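Local coordinates for protein PpBBE-like 1 D396N (Physcomitrella patens subsp. patens, PDB 6EO5) that probably catalyses the oxidation of cellobiose as a berberine bridge enzyme-like oxidase of the VAO family, using an FAD cofactor held by two covalent bonds, at residues A[149-154]-A[164-169]; A[198-203]-A[381-386]; A[139-144]-A[156-161]. All blocks are in the same frame, centred on the assembly; numbering follows the deposited sequence.

Contact 1. Residues A[149-154]-A[164-169]; sequences GHALGG and GLVTDN. With FAD (flavin-adenine dinucleotide), chain C.
Thr167 grips the end of helix 147-153 with two groups. Its OG1 donates to Ala151 O at 2.8 Å, nearly along the C=O axis (172°), and its backbone N donates to Gly154 O at 2.8 Å, lying in that carbonyl plane. Gly154 has positive phi, where a CB would jam against the preceding carbonyl, so a glycine here lets the chain turn out of the helix.

Beside this polar grip Val166 uses both methyls. With CG1 anti to the backbone N (chi1 -177°), that branch lies against Ala151 CB at 3.4 Å, while CG2 turns to the His150 ring and meets CD2 at 3.6 Å, the two side chains crossing at about a right angle.

On the cofactor side, His150 ND1 and the ribityl O2' of FAD share a hydrogen bond of 2.9 Å close to the ring plane. Gly149 N donates to the phosphate oxygen O1P at 3.2 Å; a side chain at Gly149 would run into O5'. Leu152 brings CD1 to 3.5 Å from C2A of the adenine.

Further out, His150 NE2 is hydrogen-bonded to Gly140 N, so both ring nitrogens are engaged and the ring's rotation is fixed. Phe213 of strand 207-217 touches Ala151 and Val166, and Asp168, whose OD2 accepts from Leu165 N, forms a salt bridge with Arg387. Because Gly149 lies in the first turn of its helix and Gly146 N also bonds FAD, the positive end of the helix dipole would be expected to favour the negative diphosphate.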
loop_
_atom_site.group_PDB
_atom_site.type_symbol
_atom_site.label_atom_id
_atom_site.label_comp_id
_atom_site.label_asym_id
_atom_site.label_seq_id
_atom_site.Cartn_x
_atom_site.Cartn_y
_atom_site.Cartn_z
ATOM N N GLY A 149 -0.403 -2.658 -7.094
ATOM C CA GLY A 149 -0.479 -3.301 -5.793
ATOM C C GLY A 149 -1.120 -2.403 -4.756
ATOM O O GLY A 149 -2.048 -2.806 -4.053
ATOM N N HIS A 150 -0.645 -1.158 -4.676
ATOM C CA HIS A 150 -1.208 -0.154 -3.782
ATOM C C HIS A 150 -2.733 -0.132 -3.847
ATOM O O HIS A 150 -3.413 -0.338 -2.834
ATOM C CB HIS A 150 -0.628 1.210 -4.154
ATOM C CG HIS A 150 -0.882 2.289 -3.146
ATOM N ND1 HIS A 150 -0.391 2.239 -1.858
ATOM C CD2 HIS A 150 -1.547 3.466 -3.251
ATOM C CE1 HIS A 150 -0.754 3.331 -1.209
ATOM N NE2 HIS A 150 -1.455 4.095 -2.034
ATOM N N ALA A 151 -3.286 0.082 -5.051
ATOM C CA ALA A 151 -4.734 0.239 -5.213
ATOM C C ALA A 151 -5.485 -1.071 -4.984
ATOM O O ALA A 151 -6.593 -1.071 -4.425
ATOM C CB ALA A 151 -5.057 0.789 -6.607
ATOM N N LEU A 152 -4.907 -2.194 -5.419
ATOM C CA LEU A 152 -5.585 -3.476 -5.274
ATOM C C LEU A 152 -5.622 -3.956 -3.823
ATOM O O LEU A 152 -6.384 -4.880 -3.509
ATOM C CB LEU A 152 -4.920 -4.522 -6.174
ATOM C CG LEU A 152 -5.043 -4.290 -7.691
ATOM C CD1 LEU A 152 -4.174 -5.263 -8.456
ATOM C CD2 LEU A 152 -6.491 -4.352 -8.183
ATOM N N GLY A 153 -4.842 -3.345 -2.929
ATOM C CA GLY A 153 -4.843 -3.764 -1.539
ATOM C C GLY A 153 -5.439 -2.761 -0.570
ATOM O O GLY A 153 -5.512 -3.022 0.635
ATOM N N GLY A 154 -5.862 -1.605 -1.077
ATOM C CA GLY A 154 -6.385 -0.543 -0.235
ATOM C C GLY A 154 -5.768 0.804 -0.566
ATOM O O GLY A 154 -6.237 1.514 -1.461
ATOM N N GLY A 164 -11.192 9.014 0.823
ATOM C CA GLY A 164 -11.249 7.562 0.861
ATOM C C GLY A 164 -9.895 6.929 0.596
ATOM O O GLY A 164 -8.866 7.598 0.464
ATOM N N LEU A 165 -9.900 5.597 0.538
ATOM C CA LEU A 165 -8.717 4.852 0.124
ATOM C C LEU A 165 -8.622 4.839 -1.397
ATOM O O LEU A 165 -9.608 5.056 -2.102
ATOM C CB LEU A 165 -8.761 3.409 0.645
ATOM C CG LEU A 165 -8.993 3.175 2.142
ATOM C CD1 LEU A 165 -9.368 1.725 2.395
ATOM C CD2 LEU A 165 -7.779 3.575 2.980
ATOM N N VAL A 166 -7.416 4.569 -1.906
ATOM C CA VAL A 166 -7.253 4.389 -3.347
ATOM C C VAL A 166 -8.246 3.358 -3.857
ATOM O O VAL A 166 -8.936 3.576 -4.862
ATOM C CB VAL A 166 -5.810 3.980 -3.683
ATOM C CG1 VAL A 166 -5.636 3.862 -5.173
ATOM C CG2 VAL A 166 -4.852 4.984 -3.123
ATOM N N THR A 167 -8.352 2.228 -3.151
ATOM C CA THR A 167 -9.242 1.164 -3.596
ATOM C C THR A 167 -10.686 1.651 -3.636
ATOM O O THR A 167 -11.449 1.249 -4.517
ATOM C CB THR A 167 -9.064 -0.088 -2.700
ATOM O OG1 THR A 167 -9.231 -1.278 -3.482
ATOM C CG2 THR A 167 -10.039 -0.119 -1.515
ATOM N N ASP A 168 -11.057 2.571 -2.746
ATOM C CA ASP A 168 -12.401 3.131 -2.739
ATOM C C ASP A 168 -12.694 3.980 -3.967
ATOM O O ASP A 168 -13.856 4.350 -4.185
ATOM C CB ASP A 168 -12.604 3.995 -1.492
ATOM C CG ASP A 168 -12.800 3.182 -0.227
ATOM O OD1 ASP A 168 -13.398 2.089 -0.311
ATOM O OD2 ASP A 168 -12.371 3.659 0.853
ATOM N N ASN A 169 -11.675 4.338 -4.745
ATOM C CA ASN A 169 -11.838 5.218 -5.891
ATOM C C ASN A 169 -11.622 4.489 -7.208
ATOM O O ASN A 169 -11.619 5.124 -8.271
ATOM C CB ASN A 169 -10.891 6.413 -5.778
ATOM C CG ASN A 169 -11.335 7.403 -4.728
ATOM O OD1 ASN A 169 -12.186 8.241 -4.990
ATOM N ND2 ASN A 169 -10.764 7.307 -3.526
HETATM P PA FAD C . 4.264 -5.020 -6.137
HETATM O O1A FAD C . 5.300 -5.788 -5.332
HETATM O O2A FAD C . 4.678 -4.860 -7.578
HETATM O O5B FAD C . 2.775 -5.635 -6.036
HETATM C C5B FAD C . 2.264 -6.140 -4.822
HETATM C C4B FAD C . 1.259 -7.258 -5.079
HETATM O O4B FAD C . 0.295 -6.839 -6.029
HETATM C C3B FAD C . 1.919 -8.500 -5.652
HETATM O O3B FAD C . 1.197 -9.630 -5.215
HETATM C C2B FAD C . 1.714 -8.332 -7.134
HETATM O O2B FAD C . 1.744 -9.564 -7.810
HETATM C C1B FAD C . 0.352 -7.652 -7.190
HETATM N N9A FAD C . 0.240 -6.878 -8.447
HETATM C C8A FAD C . 1.121 -5.929 -8.910
HETATM N N7A FAD C . 0.680 -5.469 -10.101
HETATM C C5A FAD C . -0.466 -6.111 -10.410
HETATM C C6A FAD C . -1.309 -6.030 -11.503
HETATM N N6A FAD C . -1.030 -5.185 -12.489
HETATM N N1A FAD C . -2.436 -6.821 -11.556
HETATM C C2A FAD C . -2.705 -7.697 -10.530
HETATM N N3A FAD C . -1.860 -7.784 -9.444
HETATM C C4A FAD C . -0.754 -7.002 -9.387
HETATM N N1 FAD C . 0.989 1.500 1.717
HETATM C C2 FAD C . -0.008 2.453 1.956
HETATM O O2 FAD C . -1.223 2.163 1.985
HETATM N N3 FAD C . 0.363 3.772 2.152
HETATM C C4 FAD C . 1.691 4.142 2.122
HETATM O O4 FAD C . 1.990 5.321 2.286
HETATM C C4X FAD C . 2.679 3.197 1.890
HETATM N N5 FAD C . 4.001 3.583 1.815
HETATM C C5X FAD C . 4.938 2.725 1.274
HETATM C C6 FAD C . 6.239 3.175 1.074
HETATM C C7 FAD C . 7.206 2.396 0.418
HETATM C C7M FAD C . 8.605 2.928 0.205
HETATM C C8 FAD C . 6.861 1.076 0.058
HETATM C C8M FAD C . 7.884 0.134 -0.548
HETATM C C9 FAD C . 5.566 0.607 0.352
HETATM C C9A FAD C . 4.582 1.421 0.941
HETATM N N10 FAD C . 3.300 0.968 1.281
HETATM C C10 FAD C . 2.322 1.874 1.644
HETATM C "C1'" FAD C . 2.859 -0.428 0.992
HETATM C "C2'" FAD C . 2.286 -0.485 -0.421
HETATM O "O2'" FAD C . 0.971 0.017 -0.501
HETATM C "C3'" FAD C . 2.288 -1.924 -0.882
HETATM O "O3'" FAD C . 3.629 -2.348 -0.829
HETATM C "C4'" FAD C . 1.709 -2.027 -2.290
HETATM O "O4'" FAD C . 1.071 -3.282 -2.426
HETATM C "C5'" FAD C . 2.800 -1.829 -3.341
HETATM O "O5'" FAD C . 2.348 -2.038 -4.663
HETATM P P FAD C . 3.450 -2.257 -5.825
HETATM O O1P FAD C . 2.760 -2.314 -7.167
HETATM O O2P FAD C . 4.567 -1.248 -5.795
HETATM O O3P FAD C . 4.174 -3.616 -5.359
#

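Contact 2. Residues A[198-203]-A[381-386]; sequences RGAGAT and ETAFIH. With FAD (flavin-adenine dinucleotide), chain C.
The guanidinium of Arg198 carries Thr382 CG2 over one face, the methyl 3.7 Å above the plane and offset toward the rim, and Glu381 O approaches it obliquely. The Phe384 ring has His386 CD2 on one face, also displaced to the rim, and Phe384 CE2 in turn meets the edge of the imidazole in its plane. With CG anti to its N (chi1 -168°), Phe384 sends this ring away from 198-203 to rest on Leu165.

The backbones come closest at Gly199 and Phe384, CA to CA 4.4 Å; a CB on Gly199 would clash with Phe384 N, and the backbone angles of Gly199, with phi at 131°, would in any case press a CB against the preceding carbonyl. Ala200 CB meets Ala383 CB at 4.1 Å. Thr382 OG1 bonds Phe384 O weakly and Arg387 NH2 more firmly. Arg198 also makes a cation-pi contact with Tyr194; losing the guanidinium to an alanine here is likely to leave the Tyr194 ring without its cation and Thr382 CG2 without the face it packs on.

Beyond helix 191-200 the chain reaches the cofactor, where Thr203 N donates to adenine N3A at 3.0 Å (165°). Thr203 also rests on strand 74-77, Leu449 of helix 446-456 touches both Ala200 and Ala383, and 381-386 belongs to the long connection between strands 361-367 and 391-398.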
loop_
_atom_site.group_PDB
_atom_site.type_symbol
_atom_site.label_atom_id
_atom_site.label_comp_id
_atom_site.label_asym_id
_atom_site.label_seq_id
_atom_site.Cartn_x
_atom_site.Cartn_y
_atom_site.Cartn_z
ATOM N N ARG A 198 -11.144 -4.703 -5.286
ATOM C CA ARG A 198 -11.106 -3.594 -4.334
ATOM C C ARG A 198 -10.734 -4.104 -2.936
ATOM O O ARG A 198 -11.534 -4.103 -1.998
ATOM C CB ARG A 198 -12.448 -2.873 -4.318
ATOM C CG ARG A 198 -12.666 -1.947 -5.495
ATOM C CD ARG A 198 -14.018 -2.165 -6.168
ATOM N NE ARG A 198 -15.109 -1.362 -5.614
ATOM C CZ ARG A 198 -16.306 -1.848 -5.289
ATOM N NH1 ARG A 198 -16.579 -3.133 -5.465
ATOM N NH2 ARG A 198 -17.239 -1.044 -4.804
ATOM N N GLY A 199 -9.478 -4.535 -2.802
ATOM C CA GLY A 199 -9.013 -5.056 -1.533
ATOM C C GLY A 199 -8.280 -6.391 -1.592
ATOM O O GLY A 199 -7.426 -6.672 -0.744
ATOM N N ALA A 200 -8.601 -7.232 -2.584
ATOM C CA ALA A 200 -7.929 -8.519 -2.723
ATOM C C ALA A 200 -7.438 -8.758 -4.147
ATOM O O ALA A 200 -7.270 -9.911 -4.549
ATOM C CB ALA A 200 -8.844 -9.664 -2.278
ATOM N N GLY A 201 -7.181 -7.700 -4.914
ATOM C CA GLY A 201 -6.836 -7.862 -6.317
ATOM C C GLY A 201 -5.405 -8.268 -6.627
ATOM O O GLY A 201 -5.106 -8.565 -7.789
ATOM N N ALA A 202 -4.509 -8.293 -5.644
ATOM C CA ALA A 202 -3.122 -8.628 -5.949
ATOM C C ALA A 202 -2.989 -10.049 -6.506
ATOM O O ALA A 202 -3.245 -11.028 -5.792
ATOM C CB ALA A 202 -2.248 -8.468 -4.704
ATOM N N THR A 203 -2.618 -10.162 -7.789
ATOM C CA THR A 203 -2.328 -11.424 -8.472
ATOM C C THR A 203 -3.529 -12.362 -8.604
ATOM O O THR A 203 -3.789 -12.881 -9.694
ATOM C CB THR A 203 -1.181 -12.157 -7.763
ATOM O OG1 THR A 203 0.062 -11.525 -8.085
ATOM C CG2 THR A 203 -1.125 -13.639 -8.179
ATOM N N GLU A 381 -19.502 -4.207 0.867
ATOM C CA GLU A 381 -19.494 -3.847 -0.544
ATOM C C GLU A 381 -18.111 -3.838 -1.170
ATOM O O GLU A 381 -18.007 -3.631 -2.380
ATOM C CB GLU A 381 -20.145 -2.477 -0.754
ATOM C CG GLU A 381 -21.635 -2.489 -0.517
ATOM C CD GLU A 381 -22.238 -1.104 -0.519
ATOM O OE1 GLU A 381 -21.483 -0.120 -0.720
ATOM O OE2 GLU A 381 -23.469 -1.005 -0.318
ATOM N N THR A 382 -17.051 -4.041 -0.393
ATOM C CA THR A 382 -15.720 -4.200 -0.963
ATOM C C THR A 382 -15.001 -5.340 -0.262
ATOM O O THR A 382 -15.343 -5.733 0.854
ATOM C CB THR A 382 -14.865 -2.916 -0.866
ATOM O OG1 THR A 382 -14.551 -2.636 0.505
ATOM C CG2 THR A 382 -15.592 -1.715 -1.493
ATOM N N ALA A 383 -13.995 -5.871 -0.951
ATOM C CA ALA A 383 -13.110 -6.848 -0.340
ATOM C C ALA A 383 -12.297 -6.253 0.806
ATOM O O ALA A 383 -11.714 -7.012 1.586
ATOM C CB ALA A 383 -12.176 -7.437 -1.399
ATOM N N PHE A 384 -12.233 -4.929 0.928
ATOM C CA PHE A 384 -11.527 -4.284 2.029
ATOM C C PHE A 384 -12.487 -4.120 3.205
ATOM O O PHE A 384 -13.482 -3.396 3.102
ATOM C CB PHE A 384 -10.952 -2.932 1.597
ATOM C CG PHE A 384 -9.984 -2.348 2.580
ATOM C CD1 PHE A 384 -10.436 -1.572 3.640
ATOM C CD2 PHE A 384 -8.620 -2.598 2.463
ATOM C CE1 PHE A 384 -9.546 -1.040 4.563
ATOM C CE2 PHE A 384 -7.720 -2.072 3.384
ATOM C CZ PHE A 384 -8.191 -1.279 4.433
ATOM N N ILE A 385 -12.174 -4.778 4.321
ATOM C CA ILE A 385 -13.113 -4.916 5.432
ATOM C C ILE A 385 -12.824 -3.971 6.597
ATOM O O ILE A 385 -13.706 -3.767 7.444
ATOM C CB ILE A 385 -13.145 -6.377 5.950
ATOM C CG1 ILE A 385 -11.806 -6.756 6.603
ATOM C CG2 ILE A 385 -13.503 -7.350 4.824
ATOM C CD1 ILE A 385 -11.848 -8.073 7.389
ATOM N N HIS A 386 -11.630 -3.390 6.663
ATOM C CA HIS A 386 -11.185 -2.670 7.854
ATOM C C HIS A 386 -11.808 -1.279 7.869
ATOM O O HIS A 386 -11.173 -0.263 7.577
ATOM C CB HIS A 386 -9.666 -2.631 7.885
ATOM C CG HIS A 386 -9.043 -3.924 7.470
ATOM N ND1 HIS A 386 -9.133 -5.073 8.232
ATOM C CD2 HIS A 386 -8.363 -4.265 6.349
ATOM C CE1 HIS A 386 -8.522 -6.062 7.602
ATOM N NE2 HIS A 386 -8.041 -5.597 6.459
HETATM P PA FAD C . 4.264 -5.020 -6.137
HETATM O O1A FAD C . 5.300 -5.788 -5.332
HETATM O O2A FAD C . 4.678 -4.860 -7.578
HETATM O O5B FAD C . 2.775 -5.635 -6.036
HETATM C C5B FAD C . 2.264 -6.140 -4.822
HETATM C C4B FAD C . 1.259 -7.258 -5.079
HETATM O O4B FAD C . 0.295 -6.839 -6.029
HETATM C C3B FAD C . 1.919 -8.500 -5.652
HETATM O O3B FAD C . 1.197 -9.630 -5.215
HETATM C C2B FAD C . 1.714 -8.332 -7.134
HETATM O O2B FAD C . 1.744 -9.564 -7.810
HETATM C C1B FAD C . 0.352 -7.652 -7.190
HETATM N N9A FAD C . 0.240 -6.878 -8.447
HETATM C C8A FAD C . 1.121 -5.929 -8.910
HETATM N N7A FAD C . 0.680 -5.469 -10.101
HETATM C C5A FAD C . -0.466 -6.111 -10.410
HETATM C C6A FAD C . -1.309 -6.030 -11.503
HETATM N N6A FAD C . -1.030 -5.185 -12.489
HETATM N N1A FAD C . -2.436 -6.821 -11.556
HETATM C C2A FAD C . -2.705 -7.697 -10.530
HETATM N N3A FAD C . -1.860 -7.784 -9.444
HETATM C C4A FAD C . -0.754 -7.002 -9.387
HETATM N N1 FAD C . 0.989 1.500 1.717
HETATM C C2 FAD C . -0.008 2.453 1.956
HETATM O O2 FAD C . -1.223 2.163 1.985
HETATM N N3 FAD C . 0.363 3.772 2.152
HETATM C C4 FAD C . 1.691 4.142 2.122
HETATM O O4 FAD C . 1.990 5.321 2.286
HETATM C C4X FAD C . 2.679 3.197 1.890
HETATM N N5 FAD C . 4.001 3.583 1.815
HETATM C C5X FAD C . 4.938 2.725 1.274
HETATM C C6 FAD C . 6.239 3.175 1.074
HETATM C C7 FAD C . 7.206 2.396 0.418
HETATM C C7M FAD C . 8.605 2.928 0.205
HETATM C C8 FAD C . 6.861 1.076 0.058
HETATM C C8M FAD C . 7.884 0.134 -0.548
HETATM C C9 FAD C . 5.566 0.607 0.352
HETATM C C9A FAD C . 4.582 1.421 0.941
HETATM N N10 FAD C . 3.300 0.968 1.281
HETATM C C10 FAD C . 2.322 1.874 1.644
HETATM C "C1'" FAD C . 2.859 -0.428 0.992
HETATM C "C2'" FAD C . 2.286 -0.485 -0.421
HETATM O "O2'" FAD C . 0.971 0.017 -0.501
HETATM C "C3'" FAD C . 2.288 -1.924 -0.882
HETATM O "O3'" FAD C . 3.629 -2.348 -0.829
HETATM C "C4'" FAD C . 1.709 -2.027 -2.290
HETATM O "O4'" FAD C . 1.071 -3.282 -2.426
HETATM C "C5'" FAD C . 2.800 -1.829 -3.341
HETATM O "O5'" FAD C . 2.348 -2.038 -4.663
HETATM P P FAD C . 3.450 -2.257 -5.825
HETATM O O1P FAD C . 2.760 -2.314 -7.167
HETATM O O2P FAD C . 4.567 -1.248 -5.795
HETATM O O3P FAD C . 4.174 -3.616 -5.359
#

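Contact 3. Residues A[139-144]-A[156-161]; sequences AGNCPT and WGFSSR. With FAD (flavin-adenine dinucleotide), chain C.
Two CA-H...O contacts bring Ala139 and Gly140 against Trp156 and Gly157. Gly157 CA points at Ala139 O, 3.0 Å away and nearly straight (163° at the hydrogen), and Gly140 CA meets Trp156 O at 3.4 Å with a more bent approach. Neither glycine could carry a side chain: a CB on Gly157 would fall on Ala139 O, and one on Gly140 would strike FAD O4.

Conventional hydrogen bonds run from both segments to the pyrimidine edge of the isoalloxazine. Trp156 N donates to O2 at 3.0 Å while Trp156 O accepts from N3 at 2.9 Å, a paired, almost linear grip by one residue's backbone; Asn141 N adds a weak bond to O4.

The covalent link is Cys142 SG to flavin C6, 1.8 Å. A cysteine at C6 is one of the two tethers of bicovalent flavins in the berberine bridge enzyme family, the other being a histidine on the 8-alpha methyl.

Side chains meet at Asn141 and Phe158. Asn141 ND2 lies at the ring's edge, 4.2 Å from CE2, with amide and ring planes 87° apart, and ND2 is hydrogen-bonded to Asn309 O. One face of the Phe158 ring takes Trp156 CZ3, whose indole NE1 bonds Leu367 O. Gly157 N donates to Ser160 OG at 2.8 Å, and that hydroxyl also reaches Gly164 O.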
loop_
_atom_site.group_PDB
_atom_site.type_symbol
_atom_site.label_atom_id
_atom_site.label_comp_id
_atom_site.label_asym_id
_atom_site.label_seq_id
_atom_site.Cartn_x
_atom_site.Cartn_y
_atom_site.Cartn_z
ATOM N N ALA A 139 -3.728 8.664 -2.741
ATOM C CA ALA A 139 -2.741 7.595 -2.637
ATOM C C ALA A 139 -1.763 7.851 -1.492
ATOM O O ALA A 139 -1.820 8.876 -0.808
ATOM C CB ALA A 139 -1.990 7.418 -3.955
ATOM N N GLY A 140 -0.853 6.894 -1.285
ATOM C CA GLY A 140 0.148 6.977 -0.239
ATOM C C GLY A 140 1.268 7.934 -0.597
ATOM O O GLY A 140 1.226 8.636 -1.604
ATOM N N ASN A 141 2.307 7.941 0.238
ATOM C CA ASN A 141 3.324 8.978 0.135
ATOM C C ASN A 141 4.692 8.487 -0.323
ATOM O O ASN A 141 5.614 9.301 -0.419
ATOM C CB ASN A 141 3.469 9.711 1.472
ATOM C CG ASN A 141 4.161 8.880 2.499
ATOM O OD1 ASN A 141 3.939 7.664 2.578
ATOM N ND2 ASN A 141 5.030 9.510 3.287
ATOM N N CYS A 142 4.867 7.198 -0.609
ATOM C CA CYS A 142 6.116 6.718 -1.191
ATOM C C CYS A 142 6.086 6.897 -2.708
ATOM O O CYS A 142 5.281 6.237 -3.382
ATOM C CB CYS A 142 6.336 5.262 -0.832
ATOM S SG CYS A 142 6.262 4.932 0.957
ATOM N N PRO A 143 6.927 7.763 -3.288
ATOM C CA PRO A 143 6.774 8.085 -4.716
ATOM C C PRO A 143 7.042 6.922 -5.658
ATOM O O PRO A 143 6.477 6.909 -6.765
ATOM C CB PRO A 143 7.789 9.216 -4.930
ATOM C CG PRO A 143 8.030 9.763 -3.584
ATOM C CD PRO A 143 7.936 8.619 -2.646
ATOM N N THR A 144 7.882 5.953 -5.267
ATOM C CA THR A 144 8.237 4.852 -6.155
ATOM C C THR A 144 7.267 3.676 -6.083
ATOM O O THR A 144 7.472 2.689 -6.803
ATOM C CB THR A 144 9.667 4.360 -5.872
ATOM O OG1 THR A 144 9.720 3.680 -4.617
ATOM C CG2 THR A 144 10.634 5.524 -5.834
ATOM N N TRP A 156 -3.703 3.856 1.778
ATOM C CA TRP A 156 -3.967 4.946 2.703
ATOM C C TRP A 156 -2.944 6.036 2.444
ATOM O O TRP A 156 -1.743 5.755 2.374
ATOM C CB TRP A 156 -3.875 4.456 4.149
ATOM C CG TRP A 156 -4.291 5.446 5.209
ATOM C CD1 TRP A 156 -5.461 5.439 5.931
ATOM C CD2 TRP A 156 -3.528 6.557 5.703
ATOM N NE1 TRP A 156 -5.478 6.488 6.821
ATOM C CE2 TRP A 156 -4.304 7.187 6.701
ATOM C CE3 TRP A 156 -2.270 7.083 5.397
ATOM C CZ2 TRP A 156 -3.858 8.317 7.389
ATOM C CZ3 TRP A 156 -1.833 8.213 6.081
ATOM C CH2 TRP A 156 -2.620 8.810 7.066
ATOM N N GLY A 157 -3.414 7.275 2.293
ATOM C CA GLY A 157 -2.531 8.412 2.119
ATOM C C GLY A 157 -3.014 9.602 2.926
ATOM O O GLY A 157 -4.034 9.533 3.614
ATOM N N PHE A 158 -2.279 10.709 2.810
ATOM C CA PHE A 158 -2.581 11.886 3.620
ATOM C C PHE A 158 -3.757 12.721 3.123
ATOM O O PHE A 158 -3.974 13.806 3.670
ATOM C CB PHE A 158 -1.347 12.762 3.752
ATOM C CG PHE A 158 -0.371 12.223 4.710
ATOM C CD1 PHE A 158 -0.682 12.163 6.054
ATOM C CD2 PHE A 158 0.837 11.727 4.275
ATOM C CE1 PHE A 158 0.208 11.645 6.957
ATOM C CE2 PHE A 158 1.738 11.203 5.179
ATOM C CZ PHE A 158 1.422 11.165 6.520
ATOM N N SER A 159 -4.537 12.263 2.143
ATOM C CA SER A 159 -5.866 12.836 1.946
ATOM C C SER A 159 -6.967 11.785 2.050
ATOM O O SER A 159 -8.118 12.071 1.689
ATOM C CB SER A 159 -5.961 13.586 0.610
ATOM O OG SER A 159 -5.723 12.751 -0.504
ATOM N N SER A 160 -6.654 10.596 2.588
ATOM C CA SER A 160 -7.601 9.480 2.566
ATOM C C SER A 160 -8.780 9.687 3.509
ATOM O O SER A 160 -9.849 9.123 3.269
ATOM C CB SER A 160 -6.896 8.164 2.914
ATOM O OG SER A 160 -6.153 7.655 1.816
ATOM N N ARG A 161 -8.619 10.468 4.587
ATOM C CA ARG A 161 -9.743 10.661 5.500
ATOM C C ARG A 161 -10.802 11.578 4.899
ATOM O O ARG A 161 -11.949 11.575 5.354
ATOM C CB ARG A 161 -9.244 11.167 6.861
ATOM C CG ARG A 161 -8.353 10.115 7.578
ATOM C CD ARG A 161 -7.958 10.483 9.009
ATOM N NE ARG A 161 -9.031 10.294 9.992
ATOM C CZ ARG A 161 -9.794 11.282 10.460
ATOM N NH1 ARG A 161 -9.598 12.520 10.028
ATOM N NH2 ARG A 161 -10.747 11.038 11.358
HETATM P PA FAD C . 4.264 -5.020 -6.137
HETATM O O1A FAD C . 5.300 -5.788 -5.332
HETATM O O2A FAD C . 4.678 -4.860 -7.578
HETATM O O5B FAD C . 2.775 -5.635 -6.036
HETATM C C5B FAD C . 2.264 -6.140 -4.822
HETATM C C4B FAD C . 1.259 -7.258 -5.079
HETATM O O4B FAD C . 0.295 -6.839 -6.029
HETATM C C3B FAD C . 1.919 -8.500 -5.652
HETATM O O3B FAD C . 1.197 -9.630 -5.215
HETATM C C2B FAD C . 1.714 -8.332 -7.134
HETATM O O2B FAD C . 1.744 -9.564 -7.810
HETATM C C1B FAD C . 0.352 -7.652 -7.190
HETATM N N9A FAD C . 0.240 -6.878 -8.447
HETATM C C8A FAD C . 1.121 -5.929 -8.910
HETATM N N7A FAD C . 0.680 -5.469 -10.101
HETATM C C5A FAD C . -0.466 -6.111 -10.410
HETATM C C6A FAD C . -1.309 -6.030 -11.503
HETATM N N6A FAD C . -1.030 -5.185 -12.489
HETATM N N1A FAD C . -2.436 -6.821 -11.556
HETATM C C2A FAD C . -2.705 -7.697 -10.530
HETATM N N3A FAD C . -1.860 -7.784 -9.444
HETATM C C4A FAD C . -0.754 -7.002 -9.387
HETATM N N1 FAD C . 0.989 1.500 1.717
HETATM C C2 FAD C . -0.008 2.453 1.956
HETATM O O2 FAD C . -1.223 2.163 1.985
HETATM N N3 FAD C . 0.363 3.772 2.152
HETATM C C4 FAD C . 1.691 4.142 2.122
HETATM O O4 FAD C . 1.990 5.321 2.286
HETATM C C4X FAD C . 2.679 3.197 1.890
HETATM N N5 FAD C . 4.001 3.583 1.815
HETATM C C5X FAD C . 4.938 2.725 1.274
HETATM C C6 FAD C . 6.239 3.175 1.074
HETATM C C7 FAD C . 7.206 2.396 0.418
HETATM C C7M FAD C . 8.605 2.928 0.205
HETATM C C8 FAD C . 6.861 1.076 0.058
HETATM C C8M FAD C . 7.884 0.134 -0.548
HETATM C C9 FAD C . 5.566 0.607 0.352
HETATM C C9A FAD C . 4.582 1.421 0.941
HETATM N N10 FAD C . 3.300 0.968 1.281
HETATM C C10 FAD C . 2.322 1.874 1.644
HETATM C "C1'" FAD C . 2.859 -0.428 0.992
HETATM C "C2'" FAD C . 2.286 -0.485 -0.421
HETATM O "O2'" FAD C . 0.971 0.017 -0.501
HETATM C "C3'" FAD C . 2.288 -1.924 -0.882
HETATM O "O3'" FAD C . 3.629 -2.348 -0.829
HETATM C "C4'" FAD C . 1.709 -2.027 -2.290
HETATM O "O4'" FAD C . 1.071 -3.282 -2.426
HETATM C "C5'" FAD C . 2.800 -1.829 -3.341
HETATM O "O5'" FAD C . 2.348 -2.038 -4.663
HETATM P P FAD C . 3.450 -2.257 -5.825
HETATM O O1P FAD C . 2.760 -2.314 -7.167
HETATM O O2P FAD C . 4.567 -1.248 -5.795
HETATM O O3P FAD C . 4.174 -3.616 -5.359
#

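How the contacts relate
Along the chain, 139-144 comes first, followed by 149-154, 156-161 and 164-169, so contacts 3 and 1 cross: each closes a short loop, and the second segment of contact 3 falls inside the loop of contact 1. Together they set helix 147-153, the loop 139-144 and Trp156, ahead of helix 160-163, around the cofactor, and Val166 CG2 touches Ala139 CA between them. Contact 2 opens later and joins the end of helix 191-200 to a segment 178 residues on, spanning most of the seven-stranded sheet. It adjoins contact 1 through Leu152 O and Gly201 N, whereas contacts 2 and 3, with centres about 17 Å apart, are related through FAD, which both touch.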